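Local coordinates for protein cytosol aminopeptidase (Staphylococcus aureus subsp. aureus, PDB 3KZW) that probably removes N-terminal amino acids, leucine among them, from peptides as a metal-dependent cytosolic leucyl aminopeptidase of six subunits, at residues Y93-T97 against Y121-I127; I114-L118 against L132-F137; V427-V431 against G502-T507. All blocks are in the same frame, centred on the assembly; numbering follows the deposited sequence.

Interaction 1: Y93-T97 against Y121-I127; sequences YRLIT and YIKSEHI
R94 lays one face of its guanidinium group over the CD1 methyl of I127, with R94 NH1 3.7 Å from that carbon, while the edge of the same group meets the polar side chains of Y121 and E125. The arginine reaches this far because it is fully extended: CG lies anti to the backbone N (chi1 -174°), and the chain runs straight on to NE. A single nitrogen does the polar work. R94 NH2 forms a salt bridge with E125 OE1 at 2.9 Å, and the same nitrogen also gives a weak hydrogen bond to Y121 OH (3.2 Å, N-H...O 134°). The carboxylate lies close to the guanidinium plane but is turned 88° against it, and its oxygen is approached from above the carboxylate plane, so this is a one-oxygen contact and not a paired, coplanar one. E125 CG also covers a face of the Y121 ring near its rim. Beneath the polar group, I96 CD1 meets I127 CD1 tip to tip at 3.6 Å; I122 comes across it at a slant, its CD1 3.8 Å from I96 CD1, and I96 CD1 also touches the edge of the tyrosine ring. The contact joins strand 91-101 of the mixed N-terminal sheet to the end of helix 108-124, which closes in a Schellman motif with H126 at positive phi. Q71 of the second subunit packs on R94. The ion pair therefore sits at a subunit boundary beside an aliphatic floor, and an arginine buried in this way probably depends on E125 to balance its charge.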
loop_
_atom_site.group_PDB
_atom_site.type_symbol
_atom_site.label_atom_id
_atom_site.label_comp_id
_atom_site.label_asym_id
_atom_site.label_seq_id
_atom_site.Cartn_x
_atom_site.Cartn_y
_atom_site.Cartn_z
ATOM N N TYR A 93 -34.409 -29.205 44.472
ATOM C CA TYR A 93 -34.265 -27.878 43.888
ATOM C C TYR A 93 -33.173 -27.849 42.827
ATOM O O TYR A 93 -32.220 -28.631 42.874
ATOM C CB TYR A 93 -33.947 -26.849 44.979
ATOM C CG TYR A 93 -35.145 -26.412 45.798
ATOM C CD1 TYR A 93 -35.612 -27.187 46.858
ATOM C CD2 TYR A 93 -35.805 -25.217 45.515
ATOM C CE1 TYR A 93 -36.712 -26.784 47.612
ATOM C CE2 TYR A 93 -36.907 -24.807 46.263
ATOM C CZ TYR A 93 -37.353 -25.596 47.310
ATOM O OH TYR A 93 -38.440 -25.204 48.058
ATOM N N ARG A 94 -33.328 -26.945 41.865
ATOM C CA ARG A 94 -32.262 -26.628 40.930
ATOM C C ARG A 94 -31.399 -25.547 41.567
ATOM O O ARG A 94 -31.832 -24.405 41.713
ATOM C CB ARG A 94 -32.834 -26.147 39.592
ATOM C CG ARG A 94 -31.789 -25.926 38.508
ATOM C CD ARG A 94 -32.393 -25.287 37.273
ATOM N NE ARG A 94 -31.394 -25.091 36.228
ATOM C CZ ARG A 94 -31.639 -24.566 35.031
ATOM N NH1 ARG A 94 -32.863 -24.173 34.703
ATOM N NH2 ARG A 94 -30.652 -24.431 34.158
ATOM N N LEU A 95 -30.187 -25.919 41.964
ATOM C CA LEU A 95 -29.260 -24.977 42.578
ATOM C C LEU A 95 -28.360 -24.326 41.535
ATOM O O LEU A 95 -27.728 -25.017 40.738
ATOM C CB LEU A 95 -28.421 -25.668 43.658
ATOM C CG LEU A 95 -27.372 -24.843 44.415
ATOM C CD1 LEU A 95 -28.001 -23.646 45.107
ATOM C CD2 LEU A 95 -26.626 -25.710 45.416
ATOM N N ILE A 96 -28.320 -22.996 41.550
ATOM C CA ILE A 96 -27.441 -22.230 40.675
ATOM C C ILE A 96 -26.394 -21.499 41.511
ATOM O O ILE A 96 -26.721 -20.681 42.375
ATOM C CB ILE A 96 -28.224 -21.246 39.777
ATOM C CG1 ILE A 96 -29.184 -22.016 38.863
ATOM C CG2 ILE A 96 -27.263 -20.393 38.939
ATOM C CD1 ILE A 96 -30.243 -21.162 38.207
ATOM N N THR A 97 -25.134 -21.815 41.238
ATOM C CA THR A 97 -24.004 -21.298 41.991
ATOM C C THR A 97 -23.159 -20.373 41.123
ATOM O O THR A 97 -22.850 -20.698 39.976
ATOM C CB THR A 97 -23.161 -22.473 42.546
ATOM O OG1 THR A 97 -23.692 -22.872 43.815
ATOM C CG2 THR A 97 -21.691 -22.102 42.710
ATOM N N TYR A 121 -26.743 -16.143 32.491
ATOM C CA TYR A 121 -27.123 -17.549 32.595
ATOM C C TYR A 121 -28.628 -17.698 32.827
ATOM O O TYR A 121 -29.281 -18.521 32.183
ATOM C CB TYR A 121 -26.333 -18.257 33.702
ATOM C CG TYR A 121 -26.630 -19.738 33.791
ATOM C CD1 TYR A 121 -26.029 -20.641 32.917
ATOM C CD2 TYR A 121 -27.522 -20.235 34.741
ATOM C CE1 TYR A 121 -26.304 -22.001 32.985
ATOM C CE2 TYR A 121 -27.807 -21.598 34.818
ATOM C CZ TYR A 121 -27.192 -22.474 33.938
ATOM O OH TYR A 121 -27.470 -23.821 34.009
ATOM N N ILE A 122 -29.163 -16.888 33.741
ATOM C CA ILE A 122 -30.590 -16.879 34.061
ATOM C C ILE A 122 -31.443 -16.643 32.815
ATOM O O ILE A 122 -32.433 -17.345 32.601
ATOM C CB ILE A 122 -30.926 -15.817 35.162
ATOM C CG1 ILE A 122 -30.182 -16.106 36.475
ATOM C CG2 ILE A 122 -32.431 -15.724 35.413
ATOM C CD1 ILE A 122 -30.342 -17.524 37.018
ATOM N N LYS A 123 -31.045 -15.670 31.994
ATOM C CA LYS A 123 -31.791 -15.315 30.784
ATOM C C LYS A 123 -31.692 -16.358 29.674
ATOM O O LYS A 123 -32.699 -16.693 29.047
ATOM C CB LYS A 123 -31.386 -13.929 30.261
ATOM C CG LYS A 123 -32.019 -12.763 31.027
ATOM C CD LYS A 123 -33.534 -12.678 30.804
ATOM C CE LYS A 123 -34.192 -11.733 31.797
ATOM N NZ LYS A 123 -35.660 -11.639 31.587
ATOM N N SER A 124 -30.486 -16.876 29.446
ATOM C CA SER A 124 -30.264 -17.877 28.400
ATOM C C SER A 124 -30.918 -19.215 28.734
ATOM O O SER A 124 -31.211 -20.005 27.838
ATOM C CB SER A 124 -28.771 -18.071 28.134
ATOM O OG SER A 124 -28.140 -18.707 29.229
ATOM N N GLU A 125 -31.145 -19.463 30.022
ATOM C CA GLU A 125 -31.814 -20.686 30.475
ATOM C C GLU A 125 -33.332 -20.518 30.605
ATOM O O GLU A 125 -34.027 -21.454 31.005
ATOM C CB GLU A 125 -31.207 -21.181 31.793
ATOM C CG GLU A 125 -29.827 -21.818 31.649
ATOM C CD GLU A 125 -29.854 -23.164 30.930
ATOM O OE1 GLU A 125 -30.678 -24.031 31.303
ATOM O OE2 GLU A 125 -29.043 -23.357 29.995
ATOM N N HIS A 126 -33.829 -19.329 30.257
ATOM C CA HIS A 126 -35.264 -19.010 30.258
ATOM C C HIS A 126 -35.921 -19.288 31.615
ATOM O O HIS A 126 -37.024 -19.843 31.691
ATOM C CB HIS A 126 -35.986 -19.747 29.118
ATOM C CG HIS A 126 -37.279 -19.112 28.697
ATOM N ND1 HIS A 126 -37.346 -18.083 27.787
ATOM C CD2 HIS A 126 -38.559 -19.374 29.047
ATOM C CE1 HIS A 126 -38.606 -17.732 27.602
ATOM N NE2 HIS A 126 -39.364 -18.502 28.354
ATOM N N ILE A 127 -35.227 -18.902 32.685
ATOM C CA ILE A 127 -35.735 -19.071 34.045
ATOM C C ILE A 127 -36.665 -17.911 34.386
ATOM O O ILE A 127 -36.293 -16.745 34.240
ATOM C CB ILE A 127 -34.577 -19.196 35.068
ATOM C CG1 ILE A 127 -33.847 -20.527 34.865
ATOM C CG2 ILE A 127 -35.095 -19.084 36.505
ATOM C CD1 ILE A 127 -32.424 -20.536 35.356
#

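Interaction 2: I114-L118 against L132-F137; sequences IWGHL and LLMDSF
L132 comes first, meeting W115 of the helix at the rim of the indole: its CD2 lies near the ring plane, 4.2 Å from W115 CZ3. L133 faces elsewhere, but L133 O accepts from both S136 N and S136 OG, the hydroxyl at 2.7 Å, and so ties down the 3-10 turn of 134-136. M134 brings its sulfur to the same indole. The bend at chi2 (55°) brings SD to 3.8 Å from W115 CH2, and the further bend at chi3 sets the CE methyl beside the same carbon; the sulfur lies 76° off the normal of the six-membered ring, a Met-aromatic contact made at the edge. The motif is helix 108-124 packed on the parallel part of the N-terminal domain's mixed sheet, where strand 129-133 runs beside strand 39-45, and the indole is also covered by V147, A150, C151 and Q154 of helix 144-157. Past the turn comes F137, whose ring lies over one face of W115 in an offset stack: the centroid of the six-membered ring is 4.5 Å from that of F137, and the planes differ by only 16°. The displacement puts W115 CH2 above the rim of the phenyl ring, 3.7 Å from F137 CD2. On the helix, I114 CG2 meets the edge of the phenylalanine ring 3.9 Å from F137 CE2, and L118 CD2 approaches F137 CZ obliquely at 4.2 Å.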
loop_
_atom_site.group_PDB
_atom_site.type_symbol
_atom_site.label_atom_id
_atom_site.label_comp_id
_atom_site.label_asym_id
_atom_site.label_seq_id
_atom_site.Cartn_x
_atom_site.Cartn_y
_atom_site.Cartn_z
ATOM N N ILE A 114 -19.486 -11.172 38.548
ATOM C CA ILE A 114 -20.350 -12.096 39.289
ATOM C C ILE A 114 -21.814 -11.946 38.872
ATOM O O ILE A 114 -22.434 -12.917 38.437
ATOM C CB ILE A 114 -20.199 -11.928 40.832
ATOM C CG1 ILE A 114 -18.832 -12.435 41.298
ATOM C CG2 ILE A 114 -21.304 -12.673 41.579
ATOM C CD1 ILE A 114 -18.368 -11.837 42.614
ATOM N N TRP A 115 -22.355 -10.735 39.002
ATOM C CA TRP A 115 -23.748 -10.463 38.633
ATOM C C TRP A 115 -23.968 -10.612 37.129
ATOM O O TRP A 115 -25.008 -11.108 36.692
ATOM C CB TRP A 115 -24.183 -9.066 39.090
ATOM C CG TRP A 115 -24.284 -8.896 40.577
ATOM C CD1 TRP A 115 -23.543 -8.051 41.358
ATOM C CD2 TRP A 115 -25.182 -9.577 41.466
ATOM N NE1 TRP A 115 -23.921 -8.167 42.674
ATOM C CE2 TRP A 115 -24.922 -9.097 42.770
ATOM C CE3 TRP A 115 -26.177 -10.550 41.287
ATOM C CZ2 TRP A 115 -25.624 -9.554 43.891
ATOM C CZ3 TRP A 115 -26.873 -11.007 42.404
ATOM C CH2 TRP A 115 -26.591 -10.506 43.688
ATOM N N GLY A 116 -22.976 -10.185 36.348
ATOM C CA GLY A 116 -23.027 -10.257 34.893
ATOM C C GLY A 116 -23.231 -11.664 34.370
ATOM O O GLY A 116 -24.196 -11.928 33.654
ATOM N N HIS A 117 -22.328 -12.568 34.738
ATOM C CA HIS A 117 -22.414 -13.960 34.298
ATOM C C HIS A 117 -23.663 -14.672 34.821
ATOM O O HIS A 117 -24.235 -15.519 34.130
ATOM C CB HIS A 117 -21.156 -14.745 34.681
ATOM C CG HIS A 117 -19.952 -14.407 33.856
ATOM N ND1 HIS A 117 -18.667 -14.666 34.279
ATOM C CD2 HIS A 117 -19.837 -13.821 32.640
ATOM C CE1 HIS A 117 -17.811 -14.259 33.359
ATOM N NE2 HIS A 117 -18.495 -13.742 32.354
ATOM N N LEU A 118 -24.080 -14.315 36.036
ATOM C CA LEU A 118 -25.272 -14.894 36.653
ATOM C C LEU A 118 -26.540 -14.561 35.872
ATOM O O LEU A 118 -27.253 -15.465 35.444
ATOM C CB LEU A 118 -25.409 -14.440 38.111
ATOM C CG LEU A 118 -26.630 -14.949 38.893
ATOM C CD1 LEU A 118 -26.571 -16.461 39.095
ATOM C CD2 LEU A 118 -26.759 -14.231 40.222
ATOM N N LEU A 132 -33.302 -16.113 45.414
ATOM C CA LEU A 132 -31.953 -15.558 45.461
ATOM C C LEU A 132 -31.564 -15.271 46.911
ATOM O O LEU A 132 -32.145 -14.401 47.563
ATOM C CB LEU A 132 -31.854 -14.301 44.580
ATOM C CG LEU A 132 -30.553 -13.494 44.474
ATOM C CD1 LEU A 132 -29.334 -14.377 44.322
ATOM C CD2 LEU A 132 -30.637 -12.524 43.307
ATOM N N LEU A 133 -30.589 -16.026 47.409
ATOM C CA LEU A 133 -30.096 -15.866 48.773
ATOM C C LEU A 133 -29.071 -14.732 48.840
ATOM O O LEU A 133 -27.862 -14.953 48.718
ATOM C CB LEU A 133 -29.514 -17.186 49.294
ATOM C CG LEU A 133 -30.444 -18.167 50.026
ATOM C CD1 LEU A 133 -31.738 -18.442 49.273
ATOM C CD2 LEU A 133 -29.720 -19.471 50.323
ATOM N N MET A 134 -29.578 -13.518 49.037
ATOM C CA MET A 134 -28.774 -12.298 48.975
ATOM C C MET A 134 -27.666 -12.232 50.035
ATOM O O MET A 134 -26.613 -11.633 49.796
ATOM C CB MET A 134 -29.686 -11.065 49.049
ATOM C CG MET A 134 -29.020 -9.737 48.677
ATOM S SD MET A 134 -28.223 -9.711 47.050
ATOM C CE MET A 134 -29.646 -9.651 45.960
ATOM N N ASP A 135 -27.903 -12.854 51.191
ATOM C CA ASP A 135 -26.937 -12.867 52.290
ATOM C C ASP A 135 -25.614 -13.545 51.936
ATOM O O ASP A 135 -24.584 -13.255 52.548
ATOM C CB ASP A 135 -27.543 -13.525 53.535
ATOM C CG ASP A 135 -28.640 -12.683 54.175
ATOM O OD1 ASP A 135 -28.801 -11.500 53.804
ATOM O OD2 ASP A 135 -29.340 -13.212 55.062
ATOM N N SER A 136 -25.648 -14.439 50.949
ATOM C CA SER A 136 -24.453 -15.147 50.499
ATOM C C SER A 136 -23.577 -14.280 49.596
ATOM O O SER A 136 -22.432 -14.635 49.310
ATOM C CB SER A 136 -24.834 -16.449 49.783
ATOM O OG SER A 136 -25.524 -16.196 48.570
ATOM N N PHE A 137 -24.124 -13.151 49.149
ATOM C CA PHE A 137 -23.406 -12.218 48.279
ATOM C C PHE A 137 -22.789 -11.053 49.051
ATOM O O PHE A 137 -21.858 -10.405 48.567
ATOM C CB PHE A 137 -24.339 -11.684 47.190
ATOM C CG PHE A 137 -24.668 -12.692 46.125
ATOM C CD1 PHE A 137 -25.694 -13.613 46.311
ATOM C CD2 PHE A 137 -23.955 -12.717 44.934
ATOM C CE1 PHE A 137 -25.999 -14.544 45.334
ATOM C CE2 PHE A 137 -24.257 -13.648 43.947
ATOM C CZ PHE A 137 -25.283 -14.562 44.149
#

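Interaction 3: V427-V431 against G502-T507; sequences VDEMV and GFMIPT
The chain turns at G502-I505 in a type II beta turn, which leads through M504 at the N-cap position into helix 505-512, and the segment 427-431, a loop that runs into strand 431-433, passes this helix start with the CA atoms of V427 and T507 6.6 Å apart. The arrangement is helix N-terminal capping by a side chain from a distant loop of the catalytic domain: the carboxylate of E429 accepts from the backbone amides of M504 and T507. The E429 side chain is extended beyond CG (chi2 -163°), which brings the carboxylate against P506, whose CD is 3.4 Å from E429 OE2. E429 OE2 takes M504 N at 2.9 Å, met on the syn side and 33° out of the carboxylate plane. E429 OE1 holds two donors from one residue: the hydroxyl T507 OG1 at 2.6 Å through the anti lone pair, and T507 N at 3.2 Å on the syn side. Three bonds thus fix the rotation of the buried group, and the helix start would probably favour its negative charge. F503 offers a ring face to the carboxylate, with E429 OE2 above the rim and the two planes 43° apart, while M430 O lies at the ring edge. At the two ends of this segment, V427 CG2 packs on T507 OG1, and V431 CG2 meets M504 tip to tip, 3.8 Å from M504 SD.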
loop_
_atom_site.group_PDB
_atom_site.type_symbol
_atom_site.label_atom_id
_atom_site.label_comp_id
_atom_site.label_asym_id
_atom_site.label_seq_id
_atom_site.Cartn_x
_atom_site.Cartn_y
_atom_site.Cartn_z
ATOM N N VAL A 427 -14.949 2.526 39.133
ATOM C CA VAL A 427 -16.148 1.967 38.497
ATOM C C VAL A 427 -15.834 1.136 37.247
ATOM O O VAL A 427 -16.675 0.992 36.354
ATOM C CB VAL A 427 -17.222 3.054 38.185
ATOM C CG1 VAL A 427 -17.759 3.672 39.474
ATOM C CG2 VAL A 427 -16.676 4.127 37.247
ATOM N N ASP A 428 -14.622 0.583 37.211
ATOM C CA ASP A 428 -14.162 -0.310 36.138
ATOM C C ASP A 428 -14.205 0.318 34.736
ATOM O O ASP A 428 -14.620 -0.322 33.766
ATOM C CB ASP A 428 -14.918 -1.651 36.174
ATOM C CG ASP A 428 -14.256 -2.722 35.324
ATOM O OD1 ASP A 428 -13.022 -2.888 35.425
ATOM O OD2 ASP A 428 -14.971 -3.402 34.553
ATOM N N GLU A 429 -13.784 1.576 34.639
ATOM C CA GLU A 429 -13.668 2.259 33.353
ATOM C C GLU A 429 -12.291 2.904 33.216
ATOM O O GLU A 429 -11.954 3.838 33.939
ATOM C CB GLU A 429 -14.784 3.294 33.161
ATOM C CG GLU A 429 -16.161 2.679 32.914
ATOM C CD GLU A 429 -17.169 3.658 32.323
ATOM O OE1 GLU A 429 -17.360 4.763 32.883
ATOM O OE2 GLU A 429 -17.791 3.307 31.299
ATOM N N MET A 430 -11.494 2.387 32.288
ATOM C CA MET A 430 -10.135 2.872 32.089
ATOM C C MET A 430 -10.095 4.187 31.313
ATOM O O MET A 430 -10.409 4.238 30.123
ATOM C CB MET A 430 -9.273 1.802 31.418
ATOM C CG MET A 430 -8.924 0.649 32.340
ATOM S SD MET A 430 -7.765 -0.509 31.602
ATOM C CE MET A 430 -8.819 -1.395 30.448
ATOM N N VAL A 431 -9.724 5.254 32.017
ATOM C CA VAL A 431 -9.574 6.585 31.430
ATOM C C VAL A 431 -8.217 7.138 31.854
ATOM O O VAL A 431 -7.866 7.095 33.032
ATOM C CB VAL A 431 -10.698 7.554 31.890
ATOM C CG1 VAL A 431 -10.625 8.863 31.120
ATOM C CG2 VAL A 431 -12.079 6.924 31.715
ATOM N N GLY A 502 -21.562 1.961 26.080
ATOM C CA GLY A 502 -22.116 3.027 26.914
ATOM C C GLY A 502 -21.035 3.633 27.789
ATOM O O GLY A 502 -21.306 4.115 28.890
ATOM N N PHE A 503 -19.804 3.610 27.283
ATOM C CA PHE A 503 -18.624 4.048 28.025
ATOM C C PHE A 503 -18.745 5.482 28.532
ATOM O O PHE A 503 -19.283 6.350 27.840
ATOM C CB PHE A 503 -17.371 3.898 27.157
ATOM C CG PHE A 503 -16.111 3.682 27.944
ATOM C CD1 PHE A 503 -15.809 2.427 28.466
ATOM C CD2 PHE A 503 -15.226 4.731 28.162
ATOM C CE1 PHE A 503 -14.643 2.223 29.198
ATOM C CE2 PHE A 503 -14.055 4.537 28.894
ATOM C CZ PHE A 503 -13.763 3.281 29.410
ATOM N N MET A 504 -18.240 5.704 29.747
ATOM C CA MET A 504 -18.257 7.007 30.433
ATOM C C MET A 504 -19.518 7.273 31.256
ATOM O O MET A 504 -19.461 8.011 32.241
ATOM C CB MET A 504 -17.985 8.185 29.478
ATOM C CG MET A 504 -16.576 8.236 28.890
ATOM S SD MET A 504 -15.240 8.142 30.094
ATOM C CE MET A 504 -15.557 9.602 31.095
ATOM N N ILE A 505 -20.646 6.688 30.854
ATOM C CA ILE A 505 -21.916 6.878 31.571
ATOM C C ILE A 505 -21.802 6.541 33.068
ATOM O O ILE A 505 -22.194 7.361 33.898
ATOM C CB ILE A 505 -23.109 6.132 30.900
ATOM C CG1 ILE A 505 -23.322 6.643 29.470
ATOM C CG2 ILE A 505 -24.391 6.297 31.725
ATOM C CD1 ILE A 505 -24.278 5.805 28.639
ATOM N N PRO A 506 -21.248 5.356 33.420
ATOM C CA PRO A 506 -21.058 5.059 34.846
ATOM C C PRO A 506 -20.184 6.088 35.573
ATOM O O PRO A 506 -20.509 6.475 36.696
ATOM C CB PRO A 506 -20.361 3.695 34.832
ATOM C CG PRO A 506 -20.763 3.082 33.551
ATOM C CD PRO A 506 -20.845 4.214 32.576
ATOM N N THR A 507 -19.101 6.522 34.929
ATOM C CA THR A 507 -18.164 7.479 35.515
ATOM C C THR A 507 -18.799 8.850 35.767
ATOM O O THR A 507 -18.702 9.388 36.871
ATOM C CB THR A 507 -16.885 7.624 34.647
ATOM O OG1 THR A 507 -16.198 6.369 34.597
ATOM C CG2 THR A 507 -15.943 8.685 35.218
#

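In the fold
Interactions 1 and 2 share helix 108-124 and the same N-terminal sheet, and they touch where I96 CG2 of the strand meets L118 CD1 of the helix at 4.0 Å. Their segments alternate along the chain; interaction 2 uses the 114-118 part of the helix and interaction 1 its C-terminal end. Interaction 2 is wholly buried and built from rings, sulfur and aliphatic groups; interaction 1, at the helix end near another subunit, adds an ion pair. Interaction 3 belongs to the catalytic domain, its nearest atoms about 10 Å from interaction 2, and lies nearest the centre of the chain. There a buried carboxylate is met by backbone amides and a hydroxyl, in contrast to the arginine that E125 meets.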